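Similar to yteR (Bacilus subtilis) (Clostridium acetobutylicum, PDB 4WU0) probably hydrolyses unsaturated rhamnogalacturonan fragments of pectin, as a glycoside hydrolase of family GH105 related to YteR. Local coordinates at residues T56-D61 against R96-N101; I82-F87 against V143-E148. All coordinates share one frame; numbering follows the deposited sequence.

Contact 1: residues T56-D61 against R96-N101; sequences TFINED and RKALIN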
ATOM      1  N   THR A  56      14.489 -13.480   9.980  1.00 17.87           N
ATOM      2  CA  THR A  56      13.427 -14.331  10.508  1.00 18.35           C
ATOM      3  C   THR A  56      12.807 -15.171   9.403  1.00 18.16           C
ATOM      4  O   THR A  56      12.431 -16.335   9.634  1.00 19.17           O
ATOM      5  CB  THR A  56      12.310 -13.482  11.150  1.00 20.25           C
ATOM      6  OG1 THR A  56      12.758 -12.997  12.414  1.00 21.29           O
ATOM      7  CG2 THR A  56      11.039 -14.299  11.378  1.00 18.79           C
ATOM      8  N   PHE A  57      12.677 -14.567   8.230  1.00 17.02           N
ATOM      9  CA  PHE A  57      11.889 -15.164   7.148  1.00 16.84           C
ATOM     10  C   PHE A  57      12.719 -15.892   6.111  1.00 19.25           C
ATOM     11  O   PHE A  57      12.277 -16.896   5.567  1.00 19.34           O
ATOM     12  CB  PHE A  57      11.077 -14.073   6.440  1.00 17.04           C
ATOM     13  CG  PHE A  57      10.141 -13.346   7.356  1.00 16.80           C
ATOM     14  CD1 PHE A  57       9.057 -13.998   7.907  1.00 15.78           C
ATOM     15  CD2 PHE A  57      10.353 -12.016   7.672  1.00 18.25           C
ATOM     16  CE1 PHE A  57       8.186 -13.338   8.783  1.00 18.51           C
ATOM     17  CE2 PHE A  57       9.484 -11.334   8.532  1.00 18.38           C
ATOM     18  CZ  PHE A  57       8.398 -12.001   9.085  1.00 17.49           C
ATOM     19  N   ILE A  58      13.889 -15.357   5.783  1.00 19.05           N
ATOM     20  CA  ILE A  58      14.634 -15.875   4.635  1.00 17.76           C
ATOM     21  C   ILE A  58      15.721 -16.846   5.055  1.00 20.76           C
ATOM     22  O   ILE A  58      16.766 -16.456   5.600  1.00 20.21           O
ATOM     23  CB  ILE A  58      15.258 -14.751   3.797  1.00 17.05           C
ATOM     24  CG1 ILE A  58      14.248 -13.624   3.545  1.00 15.79           C
ATOM     25  CG2 ILE A  58      15.757 -15.289   2.478  1.00 19.81           C
ATOM     26  CD1 ILE A  58      12.937 -14.089   2.902  1.00 19.14           C
ATOM     27  N   ASN A  59      15.471 -18.121   4.780  1.00 21.46           N
ATOM     28  CA  ASN A  59      16.414 -19.172   5.088  1.00 22.86           C
ATOM     29  C   ASN A  59      17.581 -19.128   4.107  1.00 26.80           C
ATOM     30  O   ASN A  59      17.472 -18.542   3.046  1.00 24.28           O
ATOM     31  CB  ASN A  59      15.710 -20.522   5.012  1.00 23.07           C
ATOM     32  CG  ASN A  59      14.627 -20.678   6.070  1.00 25.92           C
ATOM     33  OD1 ASN A  59      14.834 -20.381   7.251  1.00 26.15           O
ATOM     34  ND2 ASN A  59      13.462 -21.152   5.651  1.00 25.16           N
ATOM     35  N   GLU A  60      18.700 -19.749   4.465  1.00 28.07           N
ATOM     36  CA  GLU A  60      19.878 -19.693   3.616  1.00 27.85           C
ATOM     37  C   GLU A  60      19.599 -20.271   2.233  1.00 29.62           C
ATOM     38  O   GLU A  60      20.179 -19.817   1.248  1.00 33.24           O
ATOM     39  CB  GLU A  60      21.051 -20.447   4.260  1.00 30.54           C
ATOM     40  CG  GLU A  60      22.378 -20.289   3.515  1.00 41.86           C
ATOM     41  CD  GLU A  60      22.768 -18.827   3.296  1.00 51.60           C
ATOM     42  OE1 GLU A  60      22.522 -17.996   4.201  1.00 50.61           O
ATOM     43  OE2 GLU A  60      23.314 -18.508   2.213  1.00 59.46           O
ATOM     44  N   ASP A  61      18.703 -21.255   2.150  1.00 27.57           N
ATOM     45  CA  ASP A  61      18.376 -21.866   0.859  1.00 29.22           C
ATOM     46  C   ASP A  61      17.328 -21.086   0.056  1.00 27.20           C
ATOM     47  O   ASP A  61      16.908 -21.522  -1.019  1.00 29.56           O
ATOM     48  CB  ASP A  61      17.936 -23.328   1.029  1.00 32.82           C
ATOM     49  CG  ASP A  61      16.579 -23.486   1.709  1.00 28.19           C
ATOM     50  OD1 ASP A  61      15.992 -22.498   2.185  1.00 27.00           O
ATOM     51  OD2 ASP A  61      16.114 -24.651   1.807  1.00 30.55           O
ATOM     52  N   ARG A  96      17.857 -13.475  -3.680  1.00 18.54           N
ATOM     53  CA  ARG A  96      17.487 -13.752  -5.058  1.00 17.89           C
ATOM     54  C   ARG A  96      16.701 -15.058  -5.149  1.00 17.76           C
ATOM     55  O   ARG A  96      15.706 -15.135  -5.882  1.00 18.75           O
ATOM     56  CB  ARG A  96      18.717 -13.811  -5.949  1.00 19.33           C
ATOM     57  CG  ARG A  96      18.416 -14.087  -7.402  1.00 19.94           C
ATOM     58  CD  ARG A  96      17.742 -12.918  -8.071  1.00 28.57           C
ATOM     59  NE  ARG A  96      17.414 -13.237  -9.464  1.00 39.88           N
ATOM     60  CZ  ARG A  96      16.187 -13.447  -9.942  1.00 39.64           C
ATOM     61  NH1 ARG A  96      15.122 -13.363  -9.153  1.00 27.49           N
ATOM     62  NH2 ARG A  96      16.029 -13.745 -11.227  1.00 36.08           N
ATOM     63  N   LYS A  97      17.108 -16.078  -4.391  1.00 18.54           N
ATOM     64  CA  LYS A  97      16.389 -17.353  -4.440  1.00 20.97           C
ATOM     65  C   LYS A  97      14.981 -17.196  -3.878  1.00 17.86           C
ATOM     66  O   LYS A  97      14.040 -17.775  -4.396  1.00 18.15           O
ATOM     67  CB  LYS A  97      17.142 -18.447  -3.681  1.00 21.34           C
ATOM     68  CG  LYS A  97      18.408 -18.909  -4.367  1.00 23.56           C
ATOM     69  CD  LYS A  97      19.148 -19.902  -3.486  1.00 27.86           C
ATOM     70  CE  LYS A  97      20.387 -20.454  -4.162  1.00 41.62           C
ATOM     71  NZ  LYS A  97      21.239 -21.134  -3.158  1.00 46.29           N
ATOM     72  N   ALA A  98      14.849 -16.414  -2.814  1.00 17.13           N
ATOM     73  CA  ALA A  98      13.540 -16.118  -2.238  1.00 16.19           C
ATOM     74  C   ALA A  98      12.655 -15.380  -3.240  1.00 15.30           C
ATOM     75  O   ALA A  98      11.458 -15.657  -3.368  1.00 15.78           O
ATOM     76  CB  ALA A  98      13.702 -15.304  -0.934  1.00 16.99           C
ATOM     77  N   LEU A  99      13.257 -14.482  -3.999  1.00 15.84           N
ATOM     78  CA  LEU A  99      12.536 -13.739  -5.024  1.00 15.66           C
ATOM     79  C   LEU A  99      12.049 -14.665  -6.134  1.00 15.07           C
ATOM     80  O   LEU A  99      10.934 -14.501  -6.630  1.00 15.63           O
ATOM     81  CB  LEU A  99      13.421 -12.622  -5.582  1.00 14.96           C
ATOM     82  CG  LEU A  99      13.452 -11.379  -4.673  1.00 14.38           C
ATOM     83  CD1 LEU A  99      14.636 -10.482  -4.993  1.00 17.01           C
ATOM     84  CD2 LEU A  99      12.143 -10.619  -4.807  1.00 15.50           C
ATOM     85  N   ILE A 100      12.879 -15.631  -6.515  1.00 16.13           N
ATOM     86  CA  ILE A 100      12.487 -16.615  -7.517  1.00 16.86           C
ATOM     87  C   ILE A 100      11.275 -17.389  -7.004  1.00 16.82           C
ATOM     88  O   ILE A 100      10.340 -17.669  -7.756  1.00 17.65           O
ATOM     89  CB  ILE A 100      13.650 -17.570  -7.843  1.00 19.84           C
ATOM     90  CG1 ILE A 100      14.685 -16.826  -8.683  1.00 25.03           C
ATOM     91  CG2 ILE A 100      13.157 -18.817  -8.579  1.00 21.82           C
ATOM     92  CD1 ILE A 100      16.064 -17.458  -8.643  1.00 37.05           C
ATOM     93  N   ASN A 101      11.277 -17.725  -5.718  1.00 16.89           N
ATOM     94  CA  ASN A 101      10.161 -18.469  -5.146  1.00 19.38           C
ATOM     95  C   ASN A 101       8.871 -17.657  -5.177  1.00 19.80           C
ATOM     96  O   ASN A 101       7.811 -18.188  -5.497  1.00 20.15           O
ATOM     97  CB  ASN A 101      10.482 -18.944  -3.716  1.00 19.42           C
ATOM     98  CG  ASN A 101      11.544 -20.029  -3.684  1.00 25.82           C
ATOM     99  OD1 ASN A 101      11.666 -20.829  -4.623  1.00 28.88           O
ATOM    100  ND2 ASN A 101      12.329 -20.064  -2.605  1.00 24.95           N
TER
HETATM  101  O   HOH W   1      14.748 -21.929  -2.625  1.00 29.04           O

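Contact 2: residues I82-F87 against V143-E148; sequences ILITLF and VKEFGE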
ATOM      1  N   ILE A  82      10.986  -5.444  -0.483  1.00 12.81           N
ATOM      2  CA  ILE A  82      12.189  -5.274   0.331  1.00 13.59           C
ATOM      3  C   ILE A  82      13.285  -6.270  -0.050  1.00 13.75           C
ATOM      4  O   ILE A  82      14.472  -5.956   0.067  1.00 14.67           O
ATOM      5  CB  ILE A  82      11.891  -5.274   1.851  1.00 13.96           C
ATOM      6  CG1 ILE A  82      13.104  -4.769   2.654  1.00 13.65           C
ATOM      7  CG2 ILE A  82      11.425  -6.612   2.342  1.00 15.02           C
ATOM      8  CD1 ILE A  82      13.404  -3.264   2.507  1.00 16.44           C
ATOM      9  N   LEU A  83      12.912  -7.474  -0.484  1.00 13.70           N
ATOM     10  CA  LEU A  83      13.912  -8.438  -0.930  1.00 16.28           C
ATOM     11  C   LEU A  83      14.691  -7.947  -2.159  1.00 13.56           C
ATOM     12  O   LEU A  83      15.898  -8.193  -2.260  1.00 15.06           O
ATOM     13  CB  LEU A  83      13.289  -9.802  -1.214  1.00 13.78           C
ATOM     14  CG  LEU A  83      12.688 -10.544  -0.017  1.00 14.86           C
ATOM     15  CD1 LEU A  83      12.049 -11.854  -0.495  1.00 19.66           C
ATOM     16  CD2 LEU A  83      13.747 -10.833   1.019  1.00 19.45           C
ATOM     17  N   ILE A  84      14.020  -7.249  -3.077  1.00 14.72           N
ATOM     18  CA  ILE A  84      14.713  -6.631  -4.203  1.00 13.82           C
ATOM     19  C   ILE A  84      15.740  -5.641  -3.698  1.00 14.33           C
ATOM     20  O   ILE A  84      16.891  -5.623  -4.158  1.00 16.66           O
ATOM     21  CB  ILE A  84      13.734  -5.988  -5.201  1.00 13.58           C
ATOM     22  CG1 ILE A  84      12.872  -7.074  -5.830  1.00 14.82           C
ATOM     23  CG2 ILE A  84      14.479  -5.225  -6.303  1.00 15.97           C
ATOM     24  CD1 ILE A  84      11.702  -6.553  -6.648  1.00 17.56           C
ATOM     25  N   THR A  85      15.323  -4.804  -2.754  1.00 14.85           N
ATOM     26  CA  THR A  85      16.203  -3.796  -2.194  1.00 14.65           C
ATOM     27  C   THR A  85      17.411  -4.452  -1.529  1.00 16.63           C
ATOM     28  O   THR A  85      18.552  -4.027  -1.731  1.00 18.65           O
ATOM     29  CB  THR A  85      15.407  -2.946  -1.207  1.00 16.36           C
ATOM     30  OG1 THR A  85      14.385  -2.253  -1.940  1.00 18.79           O
ATOM     31  CG2 THR A  85      16.296  -1.953  -0.468  1.00 21.50           C
ATOM     32  N   LEU A  86      17.172  -5.504  -0.768  1.00 15.70           N
ATOM     33  CA  LEU A  86      18.266  -6.185  -0.084  1.00 16.11           C
ATOM     34  C   LEU A  86      19.196  -6.880  -1.068  1.00 19.05           C
ATOM     35  O   LEU A  86      20.413  -6.899  -0.859  1.00 19.49           O
ATOM     36  CB  LEU A  86      17.745  -7.193   0.928  1.00 16.33           C
ATOM     37  CG  LEU A  86      17.188  -6.622   2.229  1.00 16.39           C
ATOM     38  CD1 LEU A  86      16.381  -7.666   2.981  1.00 21.00           C
ATOM     39  CD2 LEU A  86      18.317  -6.092   3.100  1.00 21.52           C
ATOM     40  N   PHE A  87      18.641  -7.471  -2.127  1.00 18.02           N
ATOM     41  CA  PHE A  87      19.494  -8.127  -3.113  1.00 17.31           C
ATOM     42  C   PHE A  87      20.385  -7.100  -3.811  1.00 19.73           C
ATOM     43  O   PHE A  87      21.573  -7.350  -4.029  1.00 19.75           O
ATOM     44  CB  PHE A  87      18.692  -8.909  -4.149  1.00 17.22           C
ATOM     45  CG  PHE A  87      19.565  -9.607  -5.163  1.00 19.19           C
ATOM     46  CD1 PHE A  87      20.444 -10.592  -4.759  1.00 20.75           C
ATOM     47  CD2 PHE A  87      19.515  -9.267  -6.494  1.00 21.70           C
ATOM     48  CE1 PHE A  87      21.271 -11.235  -5.682  1.00 24.02           C
ATOM     49  CE2 PHE A  87      20.329  -9.908  -7.419  1.00 22.35           C
ATOM     50  CZ  PHE A  87      21.196 -10.888  -7.011  1.00 24.16           C
ATOM     51  N   VAL A 143       9.929  -7.120 -12.492  1.00 14.35           N
ATOM     52  CA  VAL A 143      10.209  -7.098 -13.938  1.00 14.84           C
ATOM     53  C   VAL A 143      11.282  -6.071 -14.273  1.00 15.14           C
ATOM     54  O   VAL A 143      12.139  -6.321 -15.121  1.00 16.19           O
ATOM     55  CB  VAL A 143       8.915  -6.800 -14.740  1.00 16.45           C
ATOM     56  CG1 VAL A 143       9.197  -6.525 -16.220  1.00 15.36           C
ATOM     57  CG2 VAL A 143       7.928  -7.947 -14.562  1.00 17.85           C
ATOM     58  N   LYS A 144      11.224  -4.912 -13.627  1.00 14.85           N
ATOM     59  CA  LYS A 144      12.235  -3.866 -13.802  1.00 16.97           C
ATOM     60  C   LYS A 144      13.633  -4.426 -13.557  1.00 17.78           C
ATOM     61  O   LYS A 144      14.566  -4.131 -14.298  1.00 19.33           O
ATOM     62  CB  LYS A 144      11.962  -2.696 -12.850  1.00 18.35           C
ATOM     63  CG  LYS A 144      12.960  -1.512 -12.918  1.00 23.82           C
ATOM     64  CD  LYS A 144      12.892  -0.840 -14.277  1.00 28.85           C
ATOM     65  CE  LYS A 144      13.530   0.548 -14.292  1.00 43.55           C
ATOM     66  NZ  LYS A 144      14.919   0.535 -13.780  1.00 47.57           N
ATOM     67  N   GLU A 145      13.767  -5.254 -12.531  1.00 17.22           N
ATOM     68  CA  GLU A 145      15.073  -5.789 -12.156  1.00 15.94           C
ATOM     69  C   GLU A 145      15.496  -7.049 -12.912  1.00 17.38           C
ATOM     70  O   GLU A 145      16.677  -7.203 -13.250  1.00 21.89           O
ATOM     71  CB  GLU A 145      15.102  -6.040 -10.631  1.00 24.55           C
ATOM     72  CG  GLU A 145      16.462  -6.466 -10.074  1.00 32.85           C
ATOM     73  CD  GLU A 145      17.532  -5.367 -10.138  1.00 37.72           C
ATOM     74  OE1 GLU A 145      17.178  -4.161 -10.204  1.00 29.19           O
ATOM     75  OE2 GLU A 145      18.736  -5.728 -10.136  1.00 44.43           O
ATOM     76  N   PHE A 146      14.547  -7.944 -13.185  1.00 17.19           N
ATOM     77  CA  PHE A 146      14.876  -9.294 -13.642  1.00 17.54           C
ATOM     78  C   PHE A 146      14.099  -9.798 -14.851  1.00 25.44           C
ATOM     79  O   PHE A 146      14.423 -10.856 -15.379  1.00 24.59           O
ATOM     80  CB  PHE A 146      14.524 -10.319 -12.562  1.00 19.95           C
ATOM     81  CG  PHE A 146      15.109 -10.038 -11.216  1.00 19.64           C
ATOM     82  CD1 PHE A 146      16.460 -10.207 -10.972  1.00 22.92           C
ATOM     83  CD2 PHE A 146      14.283  -9.671 -10.157  1.00 16.99           C
ATOM     84  CE1 PHE A 146      16.976  -9.965  -9.705  1.00 24.64           C
ATOM     85  CE2 PHE A 146      14.800  -9.448  -8.902  1.00 20.67           C
ATOM     86  CZ  PHE A 146      16.134  -9.593  -8.677  1.00 22.47           C
ATOM     87  N   GLY A 147      13.026  -9.117 -15.223  1.00 31.63           N
ATOM     88  CA  GLY A 147      11.958  -9.761 -15.988  1.00 21.79           C
ATOM     89  C   GLY A 147      12.108  -9.371 -17.423  1.00 28.00           C
ATOM     90  O   GLY A 147      13.122  -8.785 -17.818  1.00 28.15           O
ATOM     91  N   GLU A 148      11.111  -9.727 -18.221  1.00 21.99           N
ATOM     92  CA  GLU A 148      11.049  -9.271 -19.583  1.00 18.69           C
ATOM     93  C   GLU A 148      10.052  -8.136 -19.628  1.00 17.40           C
ATOM     94  O   GLU A 148       8.976  -8.237 -19.052  1.00 16.90           O
ATOM     95  CB  GLU A 148      10.571 -10.377 -20.512  1.00 21.01           C
ATOM     96  CG  GLU A 148      11.486 -11.568 -20.600  1.00 28.99           C
ATOM     97  CD  GLU A 148      11.059 -12.529 -21.698  1.00 38.93           C
ATOM     98  OE1 GLU A 148       9.869 -12.907 -21.743  1.00 48.30           O
ATOM     99  OE2 GLU A 148      11.900 -12.888 -22.537  1.00 40.89           O
TER

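Contact 1: residues T56-D61 against R96-N101
The carbonyl oxygen of D61 and the side-chain amide of N101 meet through one ordered water. The water donates to D61 O at 2.7 Å and accepts from N101 ND2 at 3.1 Å, so the loop and the helix are tied here by a relay and not by a direct bond. The same ND2 also donates to the carbonyl of G62, the next residue along the loop, and this second bond helps fix the rotation of the N101 amide. Near the same carbonyl, the extended chain of K97 runs past D61, with CD 3.7 Å from D61 O; only its aliphatic part touches. Its ammonium end does not pair with E60: NZ and E60 OE2 are 6.3 Å apart, leaving at most a loose attraction. The carboxylate of D61 is directed elsewhere and bonds through OD1 to the hydroxyl of T63.

Beside these polar groups is a small apolar contact. Two ends of I58 reach the methyl of A98, CG2 at 4.0 Å from A98 CB and CD1 close behind. With CG1 beside the backbone N (chi1 -46°), CG2 lies anti to that N and is carried toward the helix. I64 touches both I58 and A98, L83 of helix 80-90 packs on I58, both residues of the pair are buried, and the side-chain NZ of K94 donates to I58 O. The arrangement is a loop laid against the side of a helix, here the connection that links helices 44-54 and 80-90 in the (alpha/alpha)6 barrel of the six-hairpin glycosidase clan.

Contact 2: residues I82-F87 against V143-E148
The helices come nearest at I84 and E145, whose CA atoms are 8.0 Å apart, and the contact between them is made by side chains. F87 and F146 supply its centre. Ring atom CD2 of F87 comes within 4.0 Å of F146 CZ, and CE2 of F87 approaches F146 CE1 at 4.1 Å. F87 CD2 sits at the edge of the F146 ring, near its plane, while F146 CZ approaches the F87 ring obliquely. With its CG anti to the backbone N (chi1 -179°), F87 extends its ring across the gap. I84 reaches the edge of F146 as well, CG1 lying 4.3 Å from CE2, and its other branch, CG2, touches E145 CG at 4.4 Å. That CG also lies over the centre of one face of the F146 ring, 3.4 Å above its plane, so the neighbouring glutamate limits how far the ring can tilt on that side. Beyond its methylenes, E145 turns its carboxylate to K88, with OE1 in a salt bridge to NZ. R96 adds a cation-pi contact to F146. Dispersion between apolar carbons thus joins the two segments directly, while the E145-K88 salt bridge probably adds attraction between the same two helices and R96 brings in helix 93-108.

Overall arrangement
From the N terminus, the chain leaves helix 44-54 and enters the loop containing 56-61, then runs through helix 80-90, which carries 82-87, and into helix 93-108. There 96-101 returns to the loop, and contact 1 closes a circuit of 34 intervening residues. Contact 2 starts inside that circuit and closes a longer one, of 55 intervening residues, at the C-terminal part of helix 129-146, so the two closures cross. Their centres lie about 13 Å apart, and they touch: R96 packs against F87 and also reaches 143-148, and L99 packs against L83 and I84. Helix 93-108 thereby lies against both helices of contact 2, tying the outer loop to helices 80-90 and 129-146.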